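Local coordinates for protein giant-lens (Drosophila melanogaster, PDB 3CGU), which blocks epidermal growth factor receptor signalling in the fly by sequestering the activating ligand spitz, which its three two-fingered repeats encircle, without touching the receptor itself, at residues T125-I130 and Y137-A142; H91-T96 and C143-R148; I38-T43 and S60-E65. All coordinates share one frame; numbering follows the deposited sequence.

Contact 1 of 3, residues T125-I130 and Y137-A142; sequences TKREPI and YRYLFA
Thr125-Pro129 runs antiparallel to Tyr137-Ala142, the strand axes approaching to 4.4 Å, with Lys126-Leu140 and Glu128-Arg138 as hydrogen-bonded pairs and Arg127-Tyr139 as the non-hydrogen-bonded pair between them. At one end Thr125 and Lys126 both face Leu140 in a classic beta bulge: Leu140 O accepts from Thr125 N at 2.8 Å and more weakly from Lys126 N at 3.3 Å. The side chains divide between the two faces of the hairpin. Arg127 shares one face with Tyr139 and lays its CG over that ring, 3.5 Å from the centroid, a CH-pi contact displaced toward the rim. Bends at chi2 and chi3 (-125° and -47°) then carry the guanidinium across to Tyr137, where CZ stands 3.8 Å from the ring centroid in a cation-pi contact; the two planes are inclined rather than stacked. On the other face Glu128 and Arg138 lie alongside each other. Glu128 OE1 meets Arg138 NE at 3.3 Å, a salt bridge whose hydrogen bond is weak, and with the carboxylate turned 70° from the guanidinium plane this is no flat, two-pronged pairing. Beyond it, CA of Ile130 covers one face of the Arg138 guanidinium, while Leu140 CD2 packs on Lys126 CB at 3.5 Å. The Tyr139 ring also meets Phe201. Backbone bonds from Tyr137 to Thr101 and from Tyr139 to Leu99 tie the hairpin to strand 95-102. The backbone bonds thus set the register, and the side chains add charge contacts on both faces: the Arg127 cation lies against the Tyr137 pi face, with a long, weak ion pair to Glu199, and the Arg138 charge is probably offset in part by Glu128.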
loop_
_atom_site.group_PDB
_atom_site.type_symbol
_atom_site.label_atom_id
_atom_site.label_comp_id
_atom_site.label_asym_id
_atom_site.label_seq_id
_atom_site.Cartn_x
_atom_site.Cartn_y
_atom_site.Cartn_z
ATOM N N THR A 125 16.242 -5.808 -5.566
ATOM C CA THR A 125 17.527 -6.072 -4.960
ATOM C C THR A 125 18.713 -5.776 -5.873
ATOM O O THR A 125 19.724 -5.265 -5.404
ATOM C CB THR A 125 17.617 -7.508 -4.415
ATOM O OG1 THR A 125 18.872 -7.678 -3.744
ATOM C CG2 THR A 125 17.525 -8.526 -5.537
ATOM N N LYS A 126 18.592 -6.089 -7.163
ATOM C CA LYS A 126 19.701 -5.930 -8.136
ATOM C C LYS A 126 19.254 -5.373 -9.484
ATOM O O LYS A 126 18.122 -5.601 -9.911
ATOM C CB LYS A 126 20.393 -7.272 -8.401
ATOM C CG LYS A 126 21.612 -7.552 -7.540
ATOM C CD LYS A 126 22.848 -6.829 -8.070
ATOM C CE LYS A 126 24.039 -6.996 -7.119
ATOM N NZ LYS A 126 25.344 -6.557 -7.739
ATOM N N ARG A 127 20.163 -4.653 -10.142
ATOM C CA ARG A 127 20.016 -4.265 -11.540
ATOM C C ARG A 127 21.272 -4.727 -12.274
ATOM O O ARG A 127 22.375 -4.629 -11.731
ATOM C CB ARG A 127 19.874 -2.752 -11.684
ATOM C CG ARG A 127 18.772 -2.323 -12.650
ATOM C CD ARG A 127 19.285 -1.388 -13.756
ATOM N NE ARG A 127 20.140 -0.308 -13.240
ATOM C CZ ARG A 127 20.560 0.733 -13.963
ATOM N NH1 ARG A 127 21.340 1.657 -13.395
ATOM N NH2 ARG A 127 20.199 0.856 -15.247
ATOM N N GLU A 128 21.111 -5.237 -13.496
ATOM C CA GLU A 128 22.242 -5.766 -14.260
ATOM C C GLU A 128 21.973 -5.703 -15.757
ATOM O O GLU A 128 20.830 -5.846 -16.191
ATOM C CB GLU A 128 22.520 -7.218 -13.870
ATOM C CG GLU A 128 21.538 -8.207 -14.499
ATOM C CD GLU A 128 21.844 -9.639 -14.107
ATOM O OE1 GLU A 128 21.432 -10.562 -14.845
ATOM O OE2 GLU A 128 22.506 -9.842 -13.064
ATOM N N PRO A 129 23.030 -5.491 -16.556
ATOM C CA PRO A 129 22.868 -5.442 -18.005
ATOM C C PRO A 129 22.274 -6.743 -18.539
ATOM O O PRO A 129 22.667 -7.824 -18.104
ATOM C CB PRO A 129 24.303 -5.254 -18.514
ATOM C CG PRO A 129 25.041 -4.649 -17.364
ATOM C CD PRO A 129 24.429 -5.274 -16.145
ATOM N N ILE A 130 21.325 -6.639 -19.467
ATOM C CA ILE A 130 20.721 -7.826 -20.048
ATOM C C ILE A 130 21.804 -8.805 -20.470
ATOM O O ILE A 130 21.759 -9.980 -20.112
ATOM C CB ILE A 130 19.843 -7.496 -21.259
ATOM C CG1 ILE A 130 18.686 -6.591 -20.848
ATOM C CG2 ILE A 130 19.316 -8.775 -21.891
ATOM C CD1 ILE A 130 18.089 -5.804 -21.995
ATOM N N TYR A 137 18.659 -3.185 -19.374
ATOM C CA TYR A 137 18.895 -3.593 -17.997
ATOM C C TYR A 137 17.898 -4.629 -17.525
ATOM O O TYR A 137 16.799 -4.775 -18.085
ATOM C CB TYR A 137 18.841 -2.388 -17.059
ATOM C CG TYR A 137 19.955 -1.411 -17.292
ATOM C CD1 TYR A 137 19.782 -0.329 -18.135
ATOM C CD2 TYR A 137 21.190 -1.587 -16.696
ATOM C CE1 TYR A 137 20.803 0.566 -18.363
ATOM C CE2 TYR A 137 22.224 -0.698 -16.922
ATOM C CZ TYR A 137 22.024 0.374 -17.755
ATOM O OH TYR A 137 23.044 1.263 -17.989
ATOM N N ARG A 138 18.288 -5.331 -16.469
ATOM C CA ARG A 138 17.475 -6.376 -15.894
ATOM C C ARG A 138 17.319 -6.162 -14.380
ATOM O O ARG A 138 18.309 -6.157 -13.634
ATOM C CB ARG A 138 18.097 -7.731 -16.206
ATOM C CG ARG A 138 17.370 -8.898 -15.579
ATOM C CD ARG A 138 17.475 -10.127 -16.447
ATOM N NE ARG A 138 18.856 -10.384 -16.854
ATOM C CZ ARG A 138 19.198 -11.296 -17.758
ATOM N NH1 ARG A 138 18.249 -12.029 -18.338
ATOM N NH2 ARG A 138 20.480 -11.484 -18.082
ATOM N N TYR A 139 16.075 -5.968 -13.941
ATOM C CA TYR A 139 15.779 -5.695 -12.541
ATOM C C TYR A 139 15.430 -6.964 -11.785
ATOM O O TYR A 139 14.580 -7.745 -12.219
ATOM C CB TYR A 139 14.637 -4.689 -12.428
ATOM C CG TYR A 139 15.000 -3.312 -12.938
ATOM C CD1 TYR A 139 14.884 -2.996 -14.285
ATOM C CD2 TYR A 139 15.475 -2.327 -12.070
ATOM C CE1 TYR A 139 15.215 -1.737 -14.760
ATOM C CE2 TYR A 139 15.814 -1.062 -12.538
ATOM C CZ TYR A 139 15.681 -0.777 -13.883
ATOM O OH TYR A 139 16.013 0.475 -14.357
ATOM N N LEU A 140 16.087 -7.163 -10.647
ATOM C CA LEU A 140 15.966 -8.416 -9.923
ATOM C C LEU A 140 15.242 -8.250 -8.598
ATOM O O LEU A 140 15.580 -7.375 -7.797
ATOM C CB LEU A 140 17.351 -9.007 -9.667
ATOM C CG LEU A 140 17.987 -9.922 -10.711
ATOM C CD1 LEU A 140 17.604 -9.515 -12.115
ATOM C CD2 LEU A 140 19.506 -9.896 -10.535
ATOM N N PHE A 141 14.260 -9.109 -8.353
ATOM C CA PHE A 141 13.503 -9.053 -7.112
ATOM C C PHE A 141 13.657 -10.320 -6.318
ATOM O O PHE A 141 13.736 -11.401 -6.877
ATOM C CB PHE A 141 12.039 -8.816 -7.415
ATOM C CG PHE A 141 11.770 -7.475 -8.014
ATOM C CD1 PHE A 141 12.033 -7.237 -9.355
ATOM C CD2 PHE A 141 11.269 -6.445 -7.240
ATOM C CE1 PHE A 141 11.785 -5.995 -9.928
ATOM C CE2 PHE A 141 11.029 -5.200 -7.807
ATOM C CZ PHE A 141 11.287 -4.985 -9.172
ATOM N N ALA A 142 13.688 -10.192 -5.003
ATOM C CA ALA A 142 13.931 -11.338 -4.151
ATOM C C ALA A 142 12.854 -11.379 -3.092
ATOM O O ALA A 142 12.072 -10.445 -2.983
ATOM C CB ALA A 142 15.319 -11.230 -3.509
#

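Contact 2 of 3, residues H91-T96 and C143-R148; sequences HFRDYT and CSPLTR
Arg93 reaches the carbonyl of Cys143 by doubling back on itself, after Phe92, over one face of whose ring its NE lies. The Arg93 backbone sits in the left-handed helical region and its CB points away from 143-148, but bends at chi2 and chi3 (18° and 49°) return the guanidinium to the other segment. There Arg93 NH1 lies 3.1 Å from Cys143 O. NH2 of Arg93 comes 4.2 Å from CG of Pro145, the arginine side chain crossing the proline at about a right angle. NH1 of Arg93 also makes a weak hydrogen bond to Tyr123 OH. Asp94 merely passes by, its carboxylate leading away from 143-148. With Thr96 the chain turns a corner and its CB points toward 143-148, resting 4.0 Å from Cys143 SG. Thr96 OG1 hydrogen-bonds to Cys114 O. The sulfur on which Thr96 packs is bonded to Cys116, and Ser144 is fixed to Val121 by hydrogen bonds. Sparse side-chain packing around a cystine, where the first and last strands of the repeat come together, is the arrangement of a small disulfide-braced beta domain, here at the end of the second two-fingered repeat of Argos, where the chain leaves strand 136-143.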
loop_
_atom_site.group_PDB
_atom_site.type_symbol
_atom_site.label_atom_id
_atom_site.label_comp_id
_atom_site.label_asym_id
_atom_site.label_seq_id
_atom_site.Cartn_x
_atom_site.Cartn_y
_atom_site.Cartn_z
ATOM N N HIS A 91 15.776 -20.723 -1.143
ATOM C CA HIS A 91 17.208 -20.444 -1.068
ATOM C C HIS A 91 17.462 -18.953 -0.854
ATOM O O HIS A 91 16.550 -18.135 -0.998
ATOM C CB HIS A 91 17.926 -20.940 -2.323
ATOM C CG HIS A 91 17.941 -22.433 -2.456
ATOM N ND1 HIS A 91 18.664 -23.247 -1.609
ATOM C CD2 HIS A 91 17.329 -23.256 -3.342
ATOM C CE1 HIS A 91 18.493 -24.509 -1.965
ATOM N NE2 HIS A 91 17.688 -24.542 -3.014
ATOM N N PHE A 92 18.698 -18.595 -0.508
ATOM C CA PHE A 92 19.001 -17.186 -0.297
ATOM C C PHE A 92 19.150 -16.418 -1.601
ATOM O O PHE A 92 19.888 -16.820 -2.498
ATOM C CB PHE A 92 20.252 -16.998 0.558
ATOM C CG PHE A 92 20.506 -15.563 0.933
ATOM C CD1 PHE A 92 19.575 -14.858 1.693
ATOM C CD2 PHE A 92 21.673 -14.916 0.526
ATOM C CE1 PHE A 92 19.800 -13.535 2.041
ATOM C CE2 PHE A 92 21.909 -13.591 0.876
ATOM C CZ PHE A 92 20.972 -12.899 1.632
ATOM N N ARG A 93 18.450 -15.296 -1.692
ATOM C CA ARG A 93 18.580 -14.447 -2.859
ATOM C C ARG A 93 18.469 -15.275 -4.134
ATOM O O ARG A 93 19.276 -15.144 -5.062
ATOM C CB ARG A 93 19.895 -13.655 -2.807
ATOM C CG ARG A 93 19.755 -12.160 -2.408
ATOM C CD ARG A 93 18.422 -11.806 -1.708
ATOM N NE ARG A 93 18.070 -12.715 -0.606
ATOM C CZ ARG A 93 17.091 -12.484 0.284
ATOM N NH1 ARG A 93 16.351 -11.353 0.230
ATOM N NH2 ARG A 93 16.850 -13.381 1.244
ATOM N N ASP A 94 17.474 -16.157 -4.151
ATOM C CA ASP A 94 16.933 -16.655 -5.395
ATOM C C ASP A 94 15.989 -15.572 -5.878
ATOM O O ASP A 94 15.219 -15.030 -5.089
ATOM C CB ASP A 94 16.144 -17.941 -5.162
ATOM C CG ASP A 94 17.027 -19.172 -5.165
ATOM O OD1 ASP A 94 18.262 -19.017 -5.328
ATOM O OD2 ASP A 94 16.481 -20.291 -5.011
ATOM N N TYR A 95 16.040 -15.245 -7.163
ATOM C CA TYR A 95 15.191 -14.183 -7.698
ATOM C C TYR A 95 13.800 -14.674 -8.063
ATOM O O TYR A 95 13.640 -15.505 -8.948
ATOM C CB TYR A 95 15.863 -13.529 -8.898
ATOM C CG TYR A 95 17.290 -13.192 -8.590
ATOM C CD1 TYR A 95 18.327 -13.855 -9.215
ATOM C CD2 TYR A 95 17.597 -12.239 -7.632
ATOM C CE1 TYR A 95 19.636 -13.561 -8.915
ATOM C CE2 TYR A 95 18.896 -11.939 -7.324
ATOM C CZ TYR A 95 19.914 -12.602 -7.963
ATOM O OH TYR A 95 21.214 -12.293 -7.660
ATOM N N THR A 96 12.801 -14.134 -7.374
ATOM C CA THR A 96 11.428 -14.500 -7.611
ATOM C C THR A 96 10.984 -14.099 -9.013
ATOM O O THR A 96 10.243 -14.829 -9.659
ATOM C CB THR A 96 10.518 -13.849 -6.601
ATOM O OG1 THR A 96 9.176 -14.264 -6.855
ATOM C CG2 THR A 96 10.592 -12.354 -6.731
ATOM N N CYS A 143 12.817 -12.452 -2.307
ATOM C CA CYS A 143 11.837 -12.570 -1.228
ATOM C C CYS A 143 12.471 -12.221 0.109
ATOM O O CYS A 143 13.550 -12.711 0.441
ATOM C CB CYS A 143 11.260 -13.988 -1.157
ATOM S SG CYS A 143 10.652 -14.646 -2.729
ATOM N N SER A 144 11.790 -11.371 0.872
ATOM C CA SER A 144 12.246 -11.007 2.204
ATOM C C SER A 144 12.375 -12.253 3.074
ATOM O O SER A 144 11.577 -13.188 2.948
ATOM C CB SER A 144 11.281 -10.002 2.838
ATOM O OG SER A 144 9.999 -10.569 3.053
ATOM N N PRO A 145 13.383 -12.262 3.969
ATOM C CA PRO A 145 13.691 -13.407 4.831
ATOM C C PRO A 145 12.548 -13.685 5.788
ATOM O O PRO A 145 11.999 -12.756 6.369
ATOM C CB PRO A 145 14.921 -12.935 5.627
ATOM C CG PRO A 145 15.475 -11.778 4.873
ATOM C CD PRO A 145 14.292 -11.127 4.213
ATOM N N LEU A 146 12.193 -14.957 5.948
ATOM C CA LEU A 146 11.145 -15.355 6.894
ATOM C C LEU A 146 11.655 -15.328 8.338
ATOM O O LEU A 146 10.974 -14.835 9.243
ATOM C CB LEU A 146 10.596 -16.740 6.532
ATOM C CG LEU A 146 11.616 -17.804 6.097
ATOM C CD1 LEU A 146 12.362 -18.370 7.304
ATOM C CD2 LEU A 146 10.951 -18.932 5.279
ATOM N N THR A 147 12.861 -15.859 8.540
ATOM C CA THR A 147 13.542 -15.777 9.831
ATOM C C THR A 147 14.762 -14.865 9.720
ATOM O O THR A 147 15.372 -14.759 8.661
ATOM C CB THR A 147 13.985 -17.160 10.345
ATOM O OG1 THR A 147 14.719 -16.999 11.568
ATOM C CG2 THR A 147 14.871 -17.856 9.320
ATOM N N ARG A 148 15.117 -14.218 10.820
ATOM C CA ARG A 148 16.162 -13.203 10.811
ATOM C C ARG A 148 17.514 -13.761 11.248
ATOM O O ARG A 148 17.640 -14.307 12.335
ATOM C CB ARG A 148 15.737 -12.032 11.696
ATOM C CG ARG A 148 15.079 -12.459 13.004
ATOM C CD ARG A 148 16.012 -12.238 14.189
ATOM N NE ARG A 148 16.497 -10.860 14.201
ATOM C CZ ARG A 148 15.963 -9.886 14.927
ATOM N NH1 ARG A 148 14.932 -10.141 15.729
ATOM N NH2 ARG A 148 16.468 -8.660 14.861
#

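Contact 3 of 3, residues I38-T43 and S60-E65; sequences IDLYET and SSLGVE
Ile38 and Leu62 cross at about a right angle, and a single methyl of the leucine does most of the touching. Leu62 CD2 sits 3.9 Å from Ile38 CG2 and 4.2 Å from Ile38 CD1, so it lies against both branches of the isoleucine. The isoleucine points toward 60-65, and its chain, extended at chi2 (-178°), carries CD1 onward to the backbone, 3.5 Å from Ser61 O. The first bond of the Leu62 side chain runs across the direction to 38-43, and its end comes nearer. Leu40, also directed at 60-65, brings its CD2 to 4.3 Å from Leu62 CD2, which thus meets two aliphatic side chains of 38-43. No hydrogen bond joins the segments; each has a turn-type bond of its own. Asp39 OD1 accepts from Tyr41 N at 2.9 Å, the donor approaching from above the carboxylate plane, and this Asx turn comes where strand 34-39 ends. In the other segment Ser61 OG takes a weak bond from Gly63 N. The Ser61 carbonyl that Ile38 touches is hydrogen-bonded to Lys78 NZ. The contact lays the 60-65 loop, from the second part of the first two-fingered repeat, against the end of strand 34-39, from the first part. Around it, Ile38 packs on Ile46 of strand 45-48 and on His76 and Lys78 of strand 75-79, while Leu62 touches Val13 near the start of the modelled chain.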
loop_
_atom_site.group_PDB
_atom_site.type_symbol
_atom_site.label_atom_id
_atom_site.label_comp_id
_atom_site.label_asym_id
_atom_site.label_seq_id
_atom_site.Cartn_x
_atom_site.Cartn_y
_atom_site.Cartn_z
ATOM N N ILE A 38 -2.223 -5.754 -12.264
ATOM C CA ILE A 38 -3.350 -5.069 -11.650
ATOM C C ILE A 38 -2.873 -4.224 -10.486
ATOM O O ILE A 38 -2.304 -4.740 -9.529
ATOM C CB ILE A 38 -4.421 -6.076 -11.169
ATOM C CG1 ILE A 38 -4.904 -6.922 -12.345
ATOM C CG2 ILE A 38 -5.583 -5.361 -10.539
ATOM C CD1 ILE A 38 -6.002 -7.906 -11.977
ATOM N N ASP A 39 -3.083 -2.918 -10.572
ATOM C CA ASP A 39 -2.799 -2.049 -9.438
ATOM C C ASP A 39 -4.082 -1.729 -8.695
ATOM O O ASP A 39 -5.051 -1.289 -9.290
ATOM C CB ASP A 39 -2.122 -0.755 -9.873
ATOM C CG ASP A 39 -1.854 0.169 -8.703
ATOM O OD1 ASP A 39 -2.813 0.789 -8.182
ATOM O OD2 ASP A 39 -0.678 0.267 -8.294
ATOM N N LEU A 40 -4.074 -1.941 -7.387
ATOM C CA LEU A 40 -5.271 -1.781 -6.576
ATOM C C LEU A 40 -5.121 -0.692 -5.514
ATOM O O LEU A 40 -5.741 -0.775 -4.455
ATOM C CB LEU A 40 -5.581 -3.108 -5.892
ATOM C CG LEU A 40 -6.017 -4.273 -6.788
ATOM C CD1 LEU A 40 -5.782 -5.603 -6.085
ATOM C CD2 LEU A 40 -7.472 -4.122 -7.168
ATOM N N TYR A 41 -4.308 0.327 -5.790
ATOM C CA TYR A 41 -4.010 1.344 -4.780
ATOM C C TYR A 41 -5.145 2.337 -4.559
ATOM O O TYR A 41 -5.705 2.413 -3.474
ATOM C CB TYR A 41 -2.705 2.090 -5.090
ATOM C CG TYR A 41 -2.242 2.971 -3.953
ATOM C CD1 TYR A 41 -2.449 4.339 -3.980
ATOM C CD2 TYR A 41 -1.625 2.425 -2.839
ATOM C CE1 TYR A 41 -2.033 5.146 -2.934
ATOM C CE2 TYR A 41 -1.203 3.222 -1.783
ATOM C CZ TYR A 41 -1.404 4.586 -1.835
ATOM O OH TYR A 41 -0.975 5.388 -0.787
ATOM N N GLU A 42 -5.470 3.132 -5.562
ATOM C CA GLU A 42 -6.649 3.976 -5.430
ATOM C C GLU A 42 -7.749 3.356 -6.278
ATOM O O GLU A 42 -8.445 2.439 -5.839
ATOM C CB GLU A 42 -6.369 5.416 -5.873
ATOM C CG GLU A 42 -5.633 6.272 -4.851
ATOM C CD GLU A 42 -6.428 6.452 -3.563
ATOM O OE1 GLU A 42 -7.025 7.548 -3.366
ATOM O OE2 GLU A 42 -6.462 5.491 -2.747
ATOM N N THR A 43 -7.875 3.864 -7.502
ATOM C CA THR A 43 -8.770 3.309 -8.508
ATOM C C THR A 43 -8.106 2.129 -9.179
ATOM O O THR A 43 -7.097 2.301 -9.847
ATOM C CB THR A 43 -9.058 4.337 -9.604
ATOM O OG1 THR A 43 -9.716 5.488 -9.024
ATOM C CG2 THR A 43 -9.938 3.711 -10.713
ATOM N N SER A 60 -8.702 -12.055 -15.615
ATOM C CA SER A 60 -8.929 -10.630 -15.348
ATOM C C SER A 60 -9.650 -10.367 -14.024
ATOM O O SER A 60 -9.924 -9.212 -13.681
ATOM C CB SER A 60 -9.707 -9.977 -16.497
ATOM O OG SER A 60 -8.856 -9.689 -17.598
ATOM N N SER A 61 -9.968 -11.436 -13.293
ATOM C CA SER A 61 -10.519 -11.307 -11.950
ATOM C C SER A 61 -9.611 -10.411 -11.090
ATOM O O SER A 61 -8.400 -10.317 -11.335
ATOM C CB SER A 61 -10.673 -12.690 -11.307
ATOM O OG SER A 61 -11.314 -12.610 -10.039
ATOM N N LEU A 62 -10.196 -9.748 -10.096
ATOM C CA LEU A 62 -9.436 -8.847 -9.241
ATOM C C LEU A 62 -8.992 -9.577 -7.990
ATOM O O LEU A 62 -8.242 -9.038 -7.184
ATOM C CB LEU A 62 -10.277 -7.635 -8.846
ATOM C CG LEU A 62 -10.645 -6.622 -9.928
ATOM C CD1 LEU A 62 -11.554 -5.552 -9.324
ATOM C CD2 LEU A 62 -9.383 -5.980 -10.521
ATOM N N GLY A 63 -9.473 -10.804 -7.828
ATOM C CA GLY A 63 -9.126 -11.610 -6.663
ATOM C C GLY A 63 -7.970 -12.551 -6.943
ATOM O O GLY A 63 -7.262 -12.397 -7.934
ATOM N N VAL A 64 -7.787 -13.533 -6.070
ATOM C CA VAL A 64 -6.659 -14.448 -6.186
ATOM C C VAL A 64 -7.112 -15.907 -6.226
ATOM O O VAL A 64 -6.300 -16.832 -6.197
ATOM C CB VAL A 64 -5.658 -14.225 -5.037
ATOM C CG1 VAL A 64 -5.134 -12.800 -5.086
ATOM C CG2 VAL A 64 -6.318 -14.505 -3.687
ATOM N N GLU A 65 -8.424 -16.093 -6.322
ATOM C CA GLU A 65 -9.046 -17.406 -6.279
ATOM C C GLU A 65 -8.843 -18.242 -7.545
ATOM O O GLU A 65 -8.872 -19.470 -7.486
ATOM C CB GLU A 65 -10.536 -17.238 -6.006
ATOM C CG GLU A 65 -10.811 -16.435 -4.750
ATOM C CD GLU A 65 -10.287 -17.132 -3.508
ATOM O OE1 GLU A 65 -9.630 -16.472 -2.669
ATOM O OE2 GLU A 65 -10.532 -18.350 -3.374
#

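In the fold
Along the chain contact 3 comes first and closes before the other two begin; contact 1 then falls between the two segments of contact 2. Contact 1 lies in the second two-fingered repeat, and contact 2 joins the start of that repeat to the chain leaving it. Their centres are 16 Å apart, and they touch through Tyr95 against Leu140 and Arg93 against Ala142. Both reach the four-stranded antiparallel sheet in which strands 95-102 and 136-143 are neighbours. Contact 3, centred about 26 Å from contact 1 and 25 Å from contact 2, packs a loop on the end of a strand of a separate mixed sheet. They lie in or at the edge of two of the three repeats that encircle spitz.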